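Local coordinates for CRISPR-associated endonuclease Cas9 (Campylobacter jejuni subsp. jejuni serotype O:2, PDB 5X2H), which is an RNA-guided nuclease that, in its full-length form, binds crRNA and tracrRNA and cuts both strands of invading DNA with HNH and RuvC-like domains, at residues L110-L115 with L172-F177; L744-T749 with P755-Y760. All coordinates share one frame; numbering follows the deposited sequence.

Contact 1. Residues L110-L115 with L172-F177; sequences LRFRAL and LYKEYF
F112 and Y173 meet between two helices, and K174 closes in beside them. The two aromatic rings are nearly parallel, with their planes at 21°. They are slid well apart, with centroids 5.4 Å from each other, so this is a strongly offset pair with little overlap. The tyrosine touches through CD2 and CE2. Y173 CD2 lies 3.6 Å from F112 CB, at the root of the phenylalanine side chain. Y173 CE2 reaches further along, to 3.7 Å from F112 CD2. Both residues hold CG opposite the backbone N, with chi1 at 172° in each. CB of each residue already points to the other helix, and this torsion carries the ring on across the gap.

K174 meets another part of the F112 ring. Its chain is extended beyond CG and runs at about a right angle to the phenylalanine side chain. K174 CE sits 3.4 Å from F112 CE1, and K174 NZ lies almost as close to the same atom. The charged end has its own partner: K174 NZ forms a salt bridge with E170, one turn back on the same helix. No hydrogen bond joins the two segments. The interface is small, 195 Å² in all, and lies at the protein surface.

The contact joins helix 107-113 to helix 168-175, probably within the alpha-helical recognition lobe, as in other Cas9 proteins. Y173 also packs on Y108 and E109. L110 and R111 pack on helix 121-133, and R111 makes a salt bridge to E209 of helix 203-219. Just past helix 168-175, F177 packs on a sugar of the bound RNA.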
ATOM      1  N   LEU A 110      24.769   4.904 -35.375  1.00 67.17           N
ATOM      2  CA  LEU A 110      25.734   5.870 -34.862  1.00 66.78           C
ATOM      3  C   LEU A 110      26.649   5.233 -33.825  1.00 63.31           C
ATOM      4  O   LEU A 110      27.850   5.530 -33.780  1.00 62.95           O
ATOM      5  CB  LEU A 110      25.008   7.076 -34.266  1.00 65.80           C
ATOM      6  CG  LEU A 110      24.266   7.998 -35.234  1.00 67.80           C
ATOM      7  CD1 LEU A 110      23.710   9.193 -34.482  1.00 66.36           C
ATOM      8  CD2 LEU A 110      25.180   8.447 -36.364  1.00 70.08           C
ATOM      9  N   ARG A 111      26.101   4.350 -32.987  1.00 61.48           N
ATOM     10  CA  ARG A 111      26.906   3.688 -31.967  1.00 60.14           C
ATOM     11  C   ARG A 111      27.849   2.649 -32.560  1.00 64.88           C
ATOM     12  O   ARG A 111      28.851   2.309 -31.921  1.00 67.73           O
ATOM     13  CB  ARG A 111      25.997   3.047 -30.916  1.00 54.52           C
ATOM     14  CG  ARG A 111      25.398   4.051 -29.939  1.00 52.10           C
ATOM     15  CD  ARG A 111      24.139   3.521 -29.272  1.00 50.50           C
ATOM     16  NE  ARG A 111      24.394   2.348 -28.442  1.00 51.12           N
ATOM     17  CZ  ARG A 111      23.449   1.682 -27.786  1.00 51.17           C
ATOM     18  NH1 ARG A 111      22.183   2.073 -27.864  1.00 46.52           N
ATOM     19  NH2 ARG A 111      23.769   0.623 -27.053  1.00 51.49           N
ATOM     20  N   PHE A 112      27.556   2.137 -33.758  1.00 65.91           N
ATOM     21  CA  PHE A 112      28.513   1.262 -34.427  1.00 70.10           C
ATOM     22  C   PHE A 112      29.627   2.063 -35.090  1.00 71.77           C
ATOM     23  O   PHE A 112      30.796   1.667 -35.030  1.00 76.22           O
ATOM     24  CB  PHE A 112      27.809   0.378 -35.459  1.00 69.03           C
ATOM     25  CG  PHE A 112      28.758  -0.419 -36.310  1.00 72.10           C
ATOM     26  CD1 PHE A 112      29.523  -1.432 -35.755  1.00 73.78           C
ATOM     27  CD2 PHE A 112      28.893  -0.151 -37.664  1.00 74.38           C
ATOM     28  CE1 PHE A 112      30.407  -2.161 -36.533  1.00 77.88           C
ATOM     29  CE2 PHE A 112      29.774  -0.879 -38.448  1.00 76.58           C
ATOM     30  CZ  PHE A 112      30.530  -1.887 -37.881  1.00 71.96           C
ATOM     31  N   ARG A 113      29.285   3.190 -35.723  1.00 69.19           N
ATOM     32  CA  ARG A 113      30.304   4.043 -36.328  1.00 68.83           C
ATOM     33  C   ARG A 113      31.307   4.528 -35.291  1.00 70.48           C
ATOM     34  O   ARG A 113      32.498   4.674 -35.589  1.00 75.38           O
ATOM     35  CB  ARG A 113      29.658   5.246 -37.011  1.00 66.91           C
ATOM     36  CG  ARG A 113      28.778   4.938 -38.198  1.00 69.39           C
ATOM     37  CD  ARG A 113      28.235   6.240 -38.757  1.00 72.20           C
ATOM     38  NE  ARG A 113      27.337   6.048 -39.888  1.00 75.17           N
ATOM     39  CZ  ARG A 113      26.676   7.037 -40.481  1.00 77.37           C
ATOM     40  NH1 ARG A 113      26.815   8.280 -40.042  1.00 76.76           N
ATOM     41  NH2 ARG A 113      25.877   6.784 -41.508  1.00 79.26           N
ATOM     42  N   ALA A 114      30.837   4.788 -34.067  1.00 67.18           N
ATOM     43  CA  ALA A 114      31.697   5.330 -33.021  1.00 64.19           C
ATOM     44  C   ALA A 114      32.878   4.423 -32.713  1.00 68.22           C
ATOM     45  O   ALA A 114      33.878   4.894 -32.159  1.00 70.22           O
ATOM     46  CB  ALA A 114      30.885   5.575 -31.749  1.00 61.63           C
ATOM     47  N   LEU A 115      32.787   3.137 -33.051  1.00 67.83           N
ATOM     48  CA  LEU A 115      33.902   2.221 -32.865  1.00 70.19           C
ATOM     49  C   LEU A 115      34.900   2.260 -34.015  1.00 75.95           C
ATOM     50  O   LEU A 115      35.940   1.598 -33.931  1.00 78.32           O
ATOM     51  CB  LEU A 115      33.377   0.793 -32.695  1.00 67.61           C
ATOM     52  CG  LEU A 115      32.177   0.614 -31.761  1.00 71.54           C
ATOM     53  CD1 LEU A 115      31.694  -0.828 -31.779  1.00 72.47           C
ATOM     54  CD2 LEU A 115      32.518   1.047 -30.344  1.00 63.27           C
ATOM     55  N   LEU A 172      23.355  -4.947 -30.921  1.00 61.79           N
ATOM     56  CA  LEU A 172      21.980  -4.670 -31.325  1.00 60.72           C
ATOM     57  C   LEU A 172      21.907  -4.232 -32.783  1.00 62.02           C
ATOM     58  O   LEU A 172      20.950  -4.567 -33.490  1.00 62.60           O
ATOM     59  CB  LEU A 172      21.370  -3.605 -30.414  1.00 53.97           C
ATOM     60  CG  LEU A 172      21.216  -3.991 -28.942  1.00 54.56           C
ATOM     61  CD1 LEU A 172      20.633  -2.837 -28.133  1.00 47.36           C
ATOM     62  CD2 LEU A 172      20.353  -5.240 -28.805  1.00 51.82           C
ATOM     63  N   TYR A 173      22.909  -3.485 -33.250  1.00 59.11           N
ATOM     64  CA  TYR A 173      22.866  -2.968 -34.613  1.00 63.14           C
ATOM     65  C   TYR A 173      23.049  -4.079 -35.638  1.00 71.26           C
ATOM     66  O   TYR A 173      22.451  -4.037 -36.720  1.00 77.01           O
ATOM     67  CB  TYR A 173      23.931  -1.887 -34.795  1.00 63.46           C
ATOM     68  CG  TYR A 173      24.103  -1.425 -36.222  1.00 62.15           C
ATOM     69  CD1 TYR A 173      23.123  -0.669 -36.850  1.00 61.96           C
ATOM     70  CD2 TYR A 173      25.250  -1.742 -36.941  1.00 66.24           C
ATOM     71  CE1 TYR A 173      23.275  -0.246 -38.155  1.00 65.22           C
ATOM     72  CE2 TYR A 173      25.412  -1.321 -38.249  1.00 67.86           C
ATOM     73  CZ  TYR A 173      24.422  -0.572 -38.849  1.00 67.46           C
ATOM     74  OH  TYR A 173      24.572  -0.146 -40.147  1.00 69.03           O
ATOM     75  N   LYS A 174      23.863  -5.083 -35.319  1.00 71.03           N
ATOM     76  CA  LYS A 174      24.181  -6.131 -36.280  1.00 73.62           C
ATOM     77  C   LYS A 174      23.287  -7.355 -36.155  1.00 74.03           C
ATOM     78  O   LYS A 174      23.087  -8.065 -37.147  1.00 76.85           O
ATOM     79  CB  LYS A 174      25.643  -6.557 -36.127  1.00 74.01           C
ATOM     80  CG  LYS A 174      26.638  -5.543 -36.653  1.00 74.07           C
ATOM     81  CD  LYS A 174      28.055  -6.074 -36.549  1.00 76.91           C
ATOM     82  CE  LYS A 174      29.026  -5.216 -37.338  1.00 76.13           C
ATOM     83  NZ  LYS A 174      30.435  -5.631 -37.104  1.00 78.27           N
ATOM     84  N   GLU A 175      22.746  -7.622 -34.969  1.00 71.63           N
ATOM     85  CA  GLU A 175      21.932  -8.813 -34.763  1.00 73.04           C
ATOM     86  C   GLU A 175      20.444  -8.563 -34.960  1.00 71.91           C
ATOM     87  O   GLU A 175      19.722  -9.479 -35.366  1.00 73.23           O
ATOM     88  CB  GLU A 175      22.164  -9.381 -33.359  1.00 72.72           C
ATOM     89  CG  GLU A 175      23.518 -10.039 -33.166  1.00 75.96           C
ATOM     90  CD  GLU A 175      23.603 -11.398 -33.831  1.00 81.26           C
ATOM     91  OE1 GLU A 175      22.540 -11.995 -34.107  1.00 82.23           O
ATOM     92  OE2 GLU A 175      24.733 -11.869 -34.079  1.00 84.64           O
ATOM     93  N   TYR A 176      19.967  -7.353 -34.689  1.00 68.79           N
ATOM     94  CA  TYR A 176      18.525  -7.131 -34.714  1.00 66.23           C
ATOM     95  C   TYR A 176      18.096  -5.926 -35.538  1.00 65.32           C
ATOM     96  O   TYR A 176      17.046  -5.982 -36.181  1.00 62.93           O
ATOM     97  CB  TYR A 176      18.000  -6.987 -33.274  1.00 63.75           C
ATOM     98  CG  TYR A 176      18.366  -8.147 -32.377  1.00 63.04           C
ATOM     99  CD1 TYR A 176      17.812  -9.406 -32.577  1.00 61.87           C
ATOM    100  CD2 TYR A 176      19.264  -7.985 -31.331  1.00 61.53           C
ATOM    101  CE1 TYR A 176      18.146 -10.471 -31.762  1.00 62.28           C
ATOM    102  CE2 TYR A 176      19.604  -9.045 -30.511  1.00 61.90           C
ATOM    103  CZ  TYR A 176      19.042 -10.285 -30.730  1.00 63.10           C
ATOM    104  OH  TYR A 176      19.378 -11.341 -29.915  1.00 63.80           O
ATOM    105  N   PHE A 177      18.871  -4.841 -35.538  1.00 64.34           N
ATOM    106  CA  PHE A 177      18.399  -3.601 -36.145  1.00 61.50           C
ATOM    107  C   PHE A 177      18.171  -3.769 -37.641  1.00 60.98           C
ATOM    108  O   PHE A 177      19.112  -4.026 -38.399  1.00 61.55           O
ATOM    109  CB  PHE A 177      19.378  -2.459 -35.888  1.00 61.47           C
ATOM    110  CG  PHE A 177      18.966  -1.171 -36.541  1.00 60.96           C
ATOM    111  CD1 PHE A 177      17.942  -0.407 -36.004  1.00 58.37           C
ATOM    112  CD2 PHE A 177      19.580  -0.740 -37.706  1.00 60.99           C
ATOM    113  CE1 PHE A 177      17.551   0.773 -36.607  1.00 58.27           C
ATOM    114  CE2 PHE A 177      19.192   0.439 -38.314  1.00 59.75           C
ATOM    115  CZ  PHE A 177      18.177   1.194 -37.766  1.00 59.90           C
TER

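Contact 2. Residues L744-T749 with P755-Y760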
ATOM      1  N   LEU A 744     -28.036   7.240   1.752  1.00 37.47           N
ATOM      2  CA  LEU A 744     -29.378   6.732   1.999  1.00 40.07           C
ATOM      3  C   LEU A 744     -30.414   7.713   1.468  1.00 40.56           C
ATOM      4  O   LEU A 744     -30.410   8.893   1.838  1.00 40.95           O
ATOM      5  CB  LEU A 744     -29.608   6.496   3.489  1.00 42.50           C
ATOM      6  CG  LEU A 744     -31.000   5.955   3.813  1.00 41.90           C
ATOM      7  CD1 LEU A 744     -31.169   4.571   3.210  1.00 39.80           C
ATOM      8  CD2 LEU A 744     -31.249   5.936   5.317  1.00 45.31           C
ATOM      9  N   ILE A 745     -31.308   7.224   0.610  1.00 39.31           N
ATOM     10  CA  ILE A 745     -32.336   8.062   0.012  1.00 40.00           C
ATOM     11  C   ILE A 745     -33.689   7.374   0.130  1.00 43.51           C
ATOM     12  O   ILE A 745     -33.791   6.153   0.256  1.00 44.41           O
ATOM     13  CB  ILE A 745     -32.032   8.397  -1.465  1.00 37.37           C
ATOM     14  CG1 ILE A 745     -32.058   7.126  -2.318  1.00 39.64           C
ATOM     15  CG2 ILE A 745     -30.683   9.108  -1.584  1.00 31.86           C
ATOM     16  CD1 ILE A 745     -31.775   7.359  -3.790  1.00 39.40           C
ATOM     17  N   LEU A 746     -34.737   8.193   0.092  1.00 46.32           N
ATOM     18  CA  LEU A 746     -36.120   7.737   0.080  1.00 45.20           C
ATOM     19  C   LEU A 746     -36.727   8.138  -1.255  1.00 45.36           C
ATOM     20  O   LEU A 746     -36.797   9.332  -1.568  1.00 46.41           O
ATOM     21  CB  LEU A 746     -36.910   8.349   1.237  1.00 45.47           C
ATOM     22  CG  LEU A 746     -38.392   7.989   1.328  1.00 49.36           C
ATOM     23  CD1 LEU A 746     -38.574   6.633   1.999  1.00 51.42           C
ATOM     24  CD2 LEU A 746     -39.157   9.072   2.066  1.00 51.80           C
ATOM     25  N   ILE A 747     -37.151   7.151  -2.044  1.00 44.10           N
ATOM     26  CA  ILE A 747     -37.651   7.415  -3.386  1.00 45.98           C
ATOM     27  C   ILE A 747     -38.999   6.741  -3.585  1.00 46.22           C
ATOM     28  O   ILE A 747     -39.341   5.760  -2.921  1.00 48.71           O
ATOM     29  CB  ILE A 747     -36.670   6.958  -4.488  1.00 45.06           C
ATOM     30  CG1 ILE A 747     -36.420   5.453  -4.396  1.00 45.98           C
ATOM     31  CG2 ILE A 747     -35.370   7.729  -4.401  1.00 46.44           C
ATOM     32  CD1 ILE A 747     -35.584   4.919  -5.536  1.00 48.03           C
ATOM     33  N   GLN A 748     -39.762   7.284  -4.532  1.00 43.21           N
ATOM     34  CA  GLN A 748     -41.047   6.719  -4.917  1.00 45.89           C
ATOM     35  C   GLN A 748     -41.339   7.117  -6.355  1.00 49.37           C
ATOM     36  O   GLN A 748     -41.279   8.303  -6.696  1.00 48.86           O
ATOM     37  CB  GLN A 748     -42.170   7.203  -3.991  1.00 45.18           C
ATOM     38  CG  GLN A 748     -43.535   6.609  -4.309  1.00 47.32           C
ATOM     39  CD  GLN A 748     -44.637   7.181  -3.434  1.00 54.61           C
ATOM     40  OE1 GLN A 748     -44.408   8.104  -2.651  1.00 58.07           O
ATOM     41  NE2 GLN A 748     -45.841   6.634  -3.562  1.00 54.53           N
ATOM     42  N   THR A 749     -41.636   6.132  -7.192  1.00 50.30           N
ATOM     43  CA  THR A 749     -42.101   6.402  -8.541  1.00 53.69           C
ATOM     44  C   THR A 749     -43.620   6.533  -8.544  1.00 57.07           C
ATOM     45  O   THR A 749     -44.301   6.228  -7.562  1.00 60.43           O
ATOM     46  CB  THR A 749     -41.663   5.299  -9.503  1.00 53.70           C
ATOM     47  OG1 THR A 749     -42.515   4.159  -9.342  1.00 57.93           O
ATOM     48  CG2 THR A 749     -40.227   4.893  -9.222  1.00 51.52           C
ATOM     49  N   PRO A 755     -43.313   5.255  -0.647  1.00 53.30           N
ATOM     50  CA  PRO A 755     -41.868   5.406  -0.856  1.00 51.35           C
ATOM     51  C   PRO A 755     -41.094   4.282  -0.182  1.00 50.45           C
ATOM     52  O   PRO A 755     -41.606   3.549   0.663  1.00 50.35           O
ATOM     53  CB  PRO A 755     -41.557   6.762  -0.219  1.00 52.37           C
ATOM     54  CG  PRO A 755     -42.628   6.937   0.816  1.00 53.69           C
ATOM     55  CD  PRO A 755     -43.861   6.304   0.231  1.00 53.11           C
ATOM     56  N   GLU A 756     -39.828   4.153  -0.578  1.00 48.30           N
ATOM     57  CA  GLU A 756     -38.956   3.119  -0.041  1.00 48.55           C
ATOM     58  C   GLU A 756     -37.577   3.693   0.246  1.00 46.93           C
ATOM     59  O   GLU A 756     -37.034   4.459  -0.555  1.00 43.43           O
ATOM     60  CB  GLU A 756     -38.827   1.934  -1.008  1.00 48.36           C
ATOM     61  CG  GLU A 756     -40.100   1.114  -1.173  1.00 51.60           C
ATOM     62  CD  GLU A 756     -40.489   0.361   0.087  1.00 55.41           C
ATOM     63  OE1 GLU A 756     -41.686   0.047   0.245  1.00 58.35           O
ATOM     64  OE2 GLU A 756     -39.601   0.078   0.919  1.00 55.75           O
ATOM     65  N   PHE A 757     -37.020   3.318   1.396  1.00 45.68           N
ATOM     66  CA  PHE A 757     -35.631   3.623   1.712  1.00 46.57           C
ATOM     67  C   PHE A 757     -34.724   2.690   0.922  1.00 45.23           C
ATOM     68  O   PHE A 757     -34.854   1.465   1.013  1.00 49.11           O
ATOM     69  CB  PHE A 757     -35.368   3.472   3.208  1.00 47.29           C
ATOM     70  CG  PHE A 757     -36.005   4.538   4.052  1.00 47.92           C
ATOM     71  CD1 PHE A 757     -35.418   5.788   4.167  1.00 46.09           C
ATOM     72  CD2 PHE A 757     -37.182   4.287   4.741  1.00 49.81           C
ATOM     73  CE1 PHE A 757     -35.995   6.772   4.950  1.00 47.29           C
ATOM     74  CE2 PHE A 757     -37.765   5.268   5.523  1.00 51.70           C
ATOM     75  CZ  PHE A 757     -37.168   6.511   5.630  1.00 50.13           C
ATOM     76  N   VAL A 758     -33.809   3.267   0.144  1.00 40.79           N
ATOM     77  CA  VAL A 758     -32.841   2.501  -0.629  1.00 40.04           C
ATOM     78  C   VAL A 758     -31.485   3.180  -0.510  1.00 40.52           C
ATOM     79  O   VAL A 758     -31.381   4.361  -0.172  1.00 44.20           O
ATOM     80  CB  VAL A 758     -33.240   2.375  -2.118  1.00 41.32           C
ATOM     81  CG1 VAL A 758     -34.575   1.642  -2.264  1.00 39.77           C
ATOM     82  CG2 VAL A 758     -33.300   3.751  -2.766  1.00 37.84           C
ATOM     83  N   TYR A 759     -30.435   2.414  -0.792  1.00 39.28           N
ATOM     84  CA  TYR A 759     -29.087   2.960  -0.868  1.00 37.06           C
ATOM     85  C   TYR A 759     -28.796   3.368  -2.308  1.00 37.05           C
ATOM     86  O   TYR A 759     -28.964   2.565  -3.232  1.00 40.78           O
ATOM     87  CB  TYR A 759     -28.052   1.947  -0.380  1.00 38.49           C
ATOM     88  CG  TYR A 759     -27.887   1.900   1.121  1.00 41.36           C
ATOM     89  CD1 TYR A 759     -27.307   2.957   1.810  1.00 39.18           C
ATOM     90  CD2 TYR A 759     -28.298   0.792   1.849  1.00 44.71           C
ATOM     91  CE1 TYR A 759     -27.149   2.915   3.186  1.00 41.09           C
ATOM     92  CE2 TYR A 759     -28.143   0.740   3.221  1.00 46.38           C
ATOM     93  CZ  TYR A 759     -27.569   1.802   3.883  1.00 44.17           C
ATOM     94  OH  TYR A 759     -27.418   1.752   5.249  1.00 46.07           O
ATOM     95  N   TYR A 760     -28.378   4.615  -2.494  1.00 32.89           N
ATOM     96  CA  TYR A 760     -27.914   5.067  -3.797  1.00 32.87           C
ATOM     97  C   TYR A 760     -26.578   4.407  -4.117  1.00 37.20           C
ATOM     98  O   TYR A 760     -25.669   4.394  -3.283  1.00 36.74           O
ATOM     99  CB  TYR A 760     -27.787   6.592  -3.806  1.00 30.83           C
ATOM    100  CG  TYR A 760     -26.935   7.151  -4.925  1.00 36.58           C
ATOM    101  CD1 TYR A 760     -27.490   7.470  -6.157  1.00 37.15           C
ATOM    102  CD2 TYR A 760     -25.576   7.375  -4.742  1.00 38.90           C
ATOM    103  CE1 TYR A 760     -26.713   7.986  -7.179  1.00 37.67           C
ATOM    104  CE2 TYR A 760     -24.790   7.885  -5.754  1.00 37.70           C
ATOM    105  CZ  TYR A 760     -25.361   8.189  -6.970  1.00 36.53           C
ATOM    106  OH  TYR A 760     -24.574   8.698  -7.977  1.00 33.21           O
TER
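L744, P755 and L746 lose the most surface in this antiparallel pairing. L746 CD1 stands over the centre of the F757 ring, 3.6 Å from its centroid and 1° off the ring normal. This is a CH-pi contact between partners in a non-hydrogen-bonded pair. The same methyl group touches P755 CB at 3.7 Å. P755 also lies against Q748, whose OE1 comes 3.4 Å from P755 CD; the amide NE2 of Q748 bonds to the M752 carbonyl in the connecting loop. L744 has CG opposite its backbone N, chi1 -180°, and its CD1 packs on the V758 carbonyl and over one face of the Y759 ring.

I745 and V758 form a hydrogen-bonded pair, with I745 N to V758 O at 3.0 Å and V758 N to I745 O at 2.9 Å. Both bonds are almost straight. I747 and E756 pair likewise, a little less straight. On the face of I745 and I747, V758 CG2 packs against both isoleucines.

The two strands form a beta hairpin in the PAM-interacting, C-terminal domain of Cas9. They are central in an antiparallel sheet, with strand 810-816 beside 744-748 and strand 769-773 beside 756-764.

In the fold
The two contacts lie far apart, with centres about 69 Å from each other and nearest atoms about 51 Å apart. They share no helix or strand. Contact 1 is a surface meeting of two helices, its segments separated by 56 residues, about half of them helical. Contact 2 is mostly buried and joins neighbouring strands across a short loop. Their chemistry follows from this. Contact 1 relies on side chains alone. Contact 2 has a ladder of backbone hydrogen bonds, with apolar packing on both faces, and buries more than three times the area. Both lie away from the predicted RuvC active site, yet each comes close to bound nucleic acid.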